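Local coordinates for Methylcobalamin\: coenzyme M methyltransferase (Methanosarcina mazei, PDB 4AY7), which catalyses transfer of a methyl group from a methylated corrinoid to coenzyme M, a zinc-dependent step of methanogenesis, at residues A259-E270 with I282-S293. Residues are numbered along the deposited sequence; the frame is centred on the assembly and turned at random.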
loop_
_atom_site.group_PDB
_atom_site.type_symbol
_atom_site.label_atom_id
_atom_site.label_comp_id
_atom_site.label_asym_id
_atom_site.label_seq_id
_atom_site.Cartn_x
_atom_site.Cartn_y
_atom_site.Cartn_z
ATOM N N ALA A 259 -11.726 5.076 9.227
ATOM C CA ALA A 259 -11.360 6.420 9.566
ATOM C C ALA A 259 -11.062 6.580 11.035
ATOM O O ALA A 259 -10.414 7.545 11.398
ATOM C CB ALA A 259 -12.430 7.433 9.087
ATOM N N ASP A 260 -11.537 5.652 11.864
ATOM C CA ASP A 260 -11.200 5.604 13.299
ATOM C C ASP A 260 -9.915 4.796 13.644
ATOM O O ASP A 260 -9.635 4.627 14.841
ATOM C CB ASP A 260 -12.371 4.954 14.065
ATOM C CG ASP A 260 -13.619 5.793 14.120
ATOM O OD1 ASP A 260 -13.551 7.038 14.109
ATOM O OD2 ASP A 260 -14.723 5.202 14.192
ATOM N N CYS A 261 -9.132 4.315 12.648
ATOM C CA CYS A 261 -8.015 3.388 12.963
ATOM C C CYS A 261 -6.703 4.117 13.209
ATOM O O CYS A 261 -5.708 3.477 13.521
ATOM C CB CYS A 261 -7.817 2.330 11.924
ATOM S SG CYS A 261 -9.155 1.125 11.727
ATOM N N GLY A 262 -6.690 5.436 13.042
ATOM C CA GLY A 262 -5.479 6.182 13.341
ATOM C C GLY A 262 -4.456 6.384 12.259
ATOM O O GLY A 262 -3.388 6.927 12.515
ATOM N N PHE A 263 -4.815 6.032 11.039
ATOM C CA PHE A 263 -3.973 6.301 9.886
ATOM C C PHE A 263 -4.218 7.703 9.401
ATOM O O PHE A 263 -5.355 8.122 9.377
ATOM C CB PHE A 263 -4.331 5.321 8.767
ATOM C CG PHE A 263 -3.937 3.909 9.077
ATOM C CD1 PHE A 263 -4.799 3.112 9.843
ATOM C CD2 PHE A 263 -2.754 3.356 8.573
ATOM C CE1 PHE A 263 -4.457 1.797 10.159
ATOM C CE2 PHE A 263 -2.414 2.053 8.874
ATOM C CZ PHE A 263 -3.258 1.264 9.677
ATOM N N GLU A 264 -3.177 8.411 9.011
ATOM C CA GLU A 264 -3.373 9.714 8.392
ATOM C C GLU A 264 -4.252 9.646 7.168
ATOM O O GLU A 264 -5.104 10.510 6.978
ATOM C CB GLU A 264 -2.050 10.323 7.999
ATOM C CG GLU A 264 -1.356 10.991 9.155
ATOM C CD GLU A 264 -0.671 10.108 10.121
ATOM O OE1 GLU A 264 -0.593 8.901 9.840
ATOM O OE2 GLU A 264 -0.230 10.648 11.204
ATOM N N GLY A 265 -3.919 8.754 6.284
ATOM C CA GLY A 265 -4.641 8.628 5.039
ATOM C C GLY A 265 -5.291 7.291 4.863
ATOM O O GLY A 265 -4.770 6.225 5.331
ATOM N N LEU A 266 -6.402 7.340 4.149
ATOM C CA LEU A 266 -7.053 6.202 3.613
ATOM C C LEU A 266 -7.033 6.150 2.070
ATOM O O LEU A 266 -7.377 7.070 1.374
ATOM C CB LEU A 266 -8.489 6.093 4.120
ATOM C CG LEU A 266 -8.681 6.137 5.598
ATOM C CD1 LEU A 266 -10.172 6.122 5.855
ATOM C CD2 LEU A 266 -8.004 4.953 6.283
ATOM N N SER A 267 -6.553 5.030 1.543
ATOM C CA SER A 267 -6.417 4.826 0.064
ATOM C C SER A 267 -7.546 3.934 -0.309
ATOM O O SER A 267 -7.646 2.789 0.186
ATOM C CB SER A 267 -5.095 4.213 -0.276
ATOM O OG SER A 267 -5.051 3.695 -1.593
ATOM N N VAL A 268 -8.341 4.395 -1.273
ATOM C CA VAL A 268 -9.562 3.739 -1.658
ATOM C C VAL A 268 -9.694 3.633 -3.204
ATOM O O VAL A 268 -9.106 4.404 -3.940
ATOM C CB VAL A 268 -10.811 4.532 -1.251
ATOM C CG1 VAL A 268 -10.895 4.578 0.262
ATOM C CG2 VAL A 268 -10.768 5.954 -1.864
ATOM N N GLU A 269 -10.452 2.643 -3.607
ATOM C CA GLU A 269 -10.708 2.386 -5.005
ATOM C C GLU A 269 -11.871 3.222 -5.459
ATOM O O GLU A 269 -12.729 3.625 -4.695
ATOM C CB GLU A 269 -11.096 0.919 -5.193
ATOM C CG GLU A 269 -9.946 -0.050 -5.161
ATOM C CD GLU A 269 -10.304 -1.365 -5.865
ATOM O OE1 GLU A 269 -10.885 -2.238 -5.181
ATOM O OE2 GLU A 269 -9.993 -1.503 -7.098
ATOM N N GLU A 270 -11.923 3.382 -6.761
ATOM C CA GLU A 270 -12.980 4.077 -7.468
ATOM C C GLU A 270 -14.366 3.462 -7.203
ATOM O O GLU A 270 -15.372 4.138 -7.230
ATOM C CB GLU A 270 -12.608 3.905 -8.973
ATOM C CG GLU A 270 -13.449 4.653 -9.972
ATOM C CD GLU A 270 -14.777 3.965 -10.194
ATOM O OE1 GLU A 270 -14.733 2.705 -10.291
ATOM O OE2 GLU A 270 -15.838 4.676 -10.198
ATOM N N ILE A 282 -15.807 10.233 5.877
ATOM C CA ILE A 282 -14.705 10.269 6.775
ATOM C C ILE A 282 -14.507 11.560 7.510
ATOM O O ILE A 282 -13.906 11.539 8.581
ATOM C CB ILE A 282 -13.369 9.792 6.075
ATOM C CG1 ILE A 282 -12.775 10.885 5.191
ATOM C CG2 ILE A 282 -13.620 8.473 5.337
ATOM C CD1 ILE A 282 -11.540 10.469 4.398
ATOM N N GLY A 283 -15.017 12.696 6.987
ATOM C CA GLY A 283 -15.134 13.895 7.798
ATOM C C GLY A 283 -13.752 14.434 8.060
ATOM O O GLY A 283 -12.973 14.636 7.124
ATOM N N THR A 284 -13.443 14.716 9.300
ATOM C CA THR A 284 -12.128 15.300 9.663
ATOM C C THR A 284 -11.128 14.178 10.147
ATOM O O THR A 284 -9.988 14.417 10.473
ATOM C CB THR A 284 -12.356 16.309 10.819
ATOM O OG1 THR A 284 -12.685 15.600 12.026
ATOM C CG2 THR A 284 -13.545 17.248 10.491
ATOM N N ARG A 285 -11.571 12.950 10.137
ATOM C CA ARG A 285 -10.856 11.892 10.869
ATOM C C ARG A 285 -9.659 11.309 10.117
ATOM O O ARG A 285 -8.732 10.760 10.734
ATOM C CB ARG A 285 -11.837 10.793 11.277
ATOM C CG ARG A 285 -12.714 11.224 12.436
ATOM C CD ARG A 285 -13.737 10.153 12.703
ATOM N NE ARG A 285 -14.658 9.999 11.595
ATOM C CZ ARG A 285 -15.244 8.871 11.182
ATOM N NH1 ARG A 285 -15.014 7.740 11.786
ATOM N NH2 ARG A 285 -16.106 8.867 10.178
ATOM N N ALA A 286 -9.675 11.365 8.804
ATOM C CA ALA A 286 -8.554 10.890 7.986
ATOM C C ALA A 286 -8.654 11.615 6.640
ATOM O O ALA A 286 -9.691 12.274 6.354
ATOM C CB ALA A 286 -8.557 9.384 7.772
ATOM N N ARG A 287 -7.548 11.638 5.909
ATOM C CA ARG A 287 -7.523 12.176 4.566
ATOM C C ARG A 287 -7.716 11.089 3.557
ATOM O O ARG A 287 -7.566 9.890 3.866
ATOM C CB ARG A 287 -6.217 12.899 4.324
ATOM C CG ARG A 287 -6.210 14.377 4.627
ATOM C CD ARG A 287 -6.609 14.672 6.071
ATOM N NE ARG A 287 -5.760 14.032 7.051
ATOM C CZ ARG A 287 -6.091 13.744 8.305
ATOM N NH1 ARG A 287 -7.238 14.123 8.839
ATOM N NH2 ARG A 287 -5.236 13.121 9.107
ATOM N N LEU A 288 -8.047 11.461 2.328
ATOM C CA LEU A 288 -8.401 10.487 1.282
ATOM C C LEU A 288 -7.403 10.498 0.118
ATOM O O LEU A 288 -7.005 11.555 -0.397
ATOM C CB LEU A 288 -9.828 10.679 0.794
ATOM C CG LEU A 288 -10.502 9.542 0.032
ATOM C CD1 LEU A 288 -10.657 8.297 0.891
ATOM C CD2 LEU A 288 -11.850 9.977 -0.589
ATOM N N VAL A 289 -6.910 9.312 -0.210
ATOM C CA VAL A 289 -5.902 9.127 -1.229
ATOM C C VAL A 289 -6.545 8.280 -2.322
ATOM O O VAL A 289 -7.160 7.268 -2.056
ATOM C CB VAL A 289 -4.674 8.399 -0.701
ATOM C CG1 VAL A 289 -3.662 8.207 -1.838
ATOM C CG2 VAL A 289 -4.077 9.119 0.558
ATOM N N GLY A 290 -6.378 8.706 -3.561
ATOM C CA GLY A 290 -6.975 7.959 -4.693
ATOM C C GLY A 290 -7.397 8.877 -5.807
ATOM O O GLY A 290 -6.838 9.943 -5.914
ATOM N N ASN A 291 -8.376 8.502 -6.640
ATOM C CA ASN A 291 -9.084 7.209 -6.624
ATOM C C ASN A 291 -9.260 6.634 -8.041
ATOM O O ASN A 291 -10.318 6.035 -8.366
ATOM C CB ASN A 291 -10.458 7.395 -6.002
ATOM C CG ASN A 291 -11.292 8.405 -6.753
ATOM O OD1 ASN A 291 -10.797 9.036 -7.686
ATOM N ND2 ASN A 291 -12.531 8.585 -6.342
ATOM N N VAL A 292 -8.279 6.870 -8.908
ATOM C CA VAL A 292 -8.516 6.665 -10.303
ATOM C C VAL A 292 -8.397 5.145 -10.556
ATOM O O VAL A 292 -7.420 4.491 -10.118
ATOM C CB VAL A 292 -7.587 7.545 -11.225
ATOM C CG1 VAL A 292 -7.921 7.255 -12.716
ATOM C CG2 VAL A 292 -7.749 9.057 -10.911
ATOM N N SER A 293 -9.409 4.579 -11.234
ATOM C CA SER A 293 -9.535 3.120 -11.311
ATOM C C SER A 293 -8.319 2.524 -11.998
ATOM O O SER A 293 -8.058 2.802 -13.156
ATOM C CB SER A 293 -10.703 2.763 -12.177
ATOM O OG SER A 293 -10.813 1.357 -12.378
HETATM O O HOH W 1 -7.140 8.743 11.165
HETATM O O HOH W 2 -5.553 4.916 -3.616
HETATM O O HOH W 3 -13.498 6.246 -4.767
#
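Strands 265-267 and 287-292 are parallel neighbours in the TIM barrel, joined through helix 275-282 as a beta-alpha-beta unit. Their ladder starts where Arg287 N donates to Glu264 O and Leu266 N to Arg287 O. Val289 N then donates to Leu266 O at 2.8 Å. Val268 N closes the ladder on Val289 O, at 3.2 Å.

Leu266 and Leu288 share the face of the sheet turned to the helices. Leu266 CG lies 3.9 Å from Ala286 CB. With its CG anti to the backbone N (chi1 -162°), Leu288 brings CD1 to 3.6 Å from Val268 CG2, and the two side chains cross at about a right angle. Ser267 and Val289 point to the barrel interior. There Ser267 OG is hydrogen-bonded to ND1 of His246, a zinc ligand.

At the N-terminal end of the strands, Arg285 NH1 meets Asp260 OD1 at 2.8 Å in a salt bridge, within the guanidinium plane but from above the carboxylate, the two planes 54° apart. Arg285 NH2 also bonds Ser256 OG. A leucine here would probably leave Asp260 OD1 without its charged mate and Ser256 OG without the NH2 bond. Arg285 lays one guanidinium face over Ala259 CB, which sits 3.7 Å from the plane, over its centre.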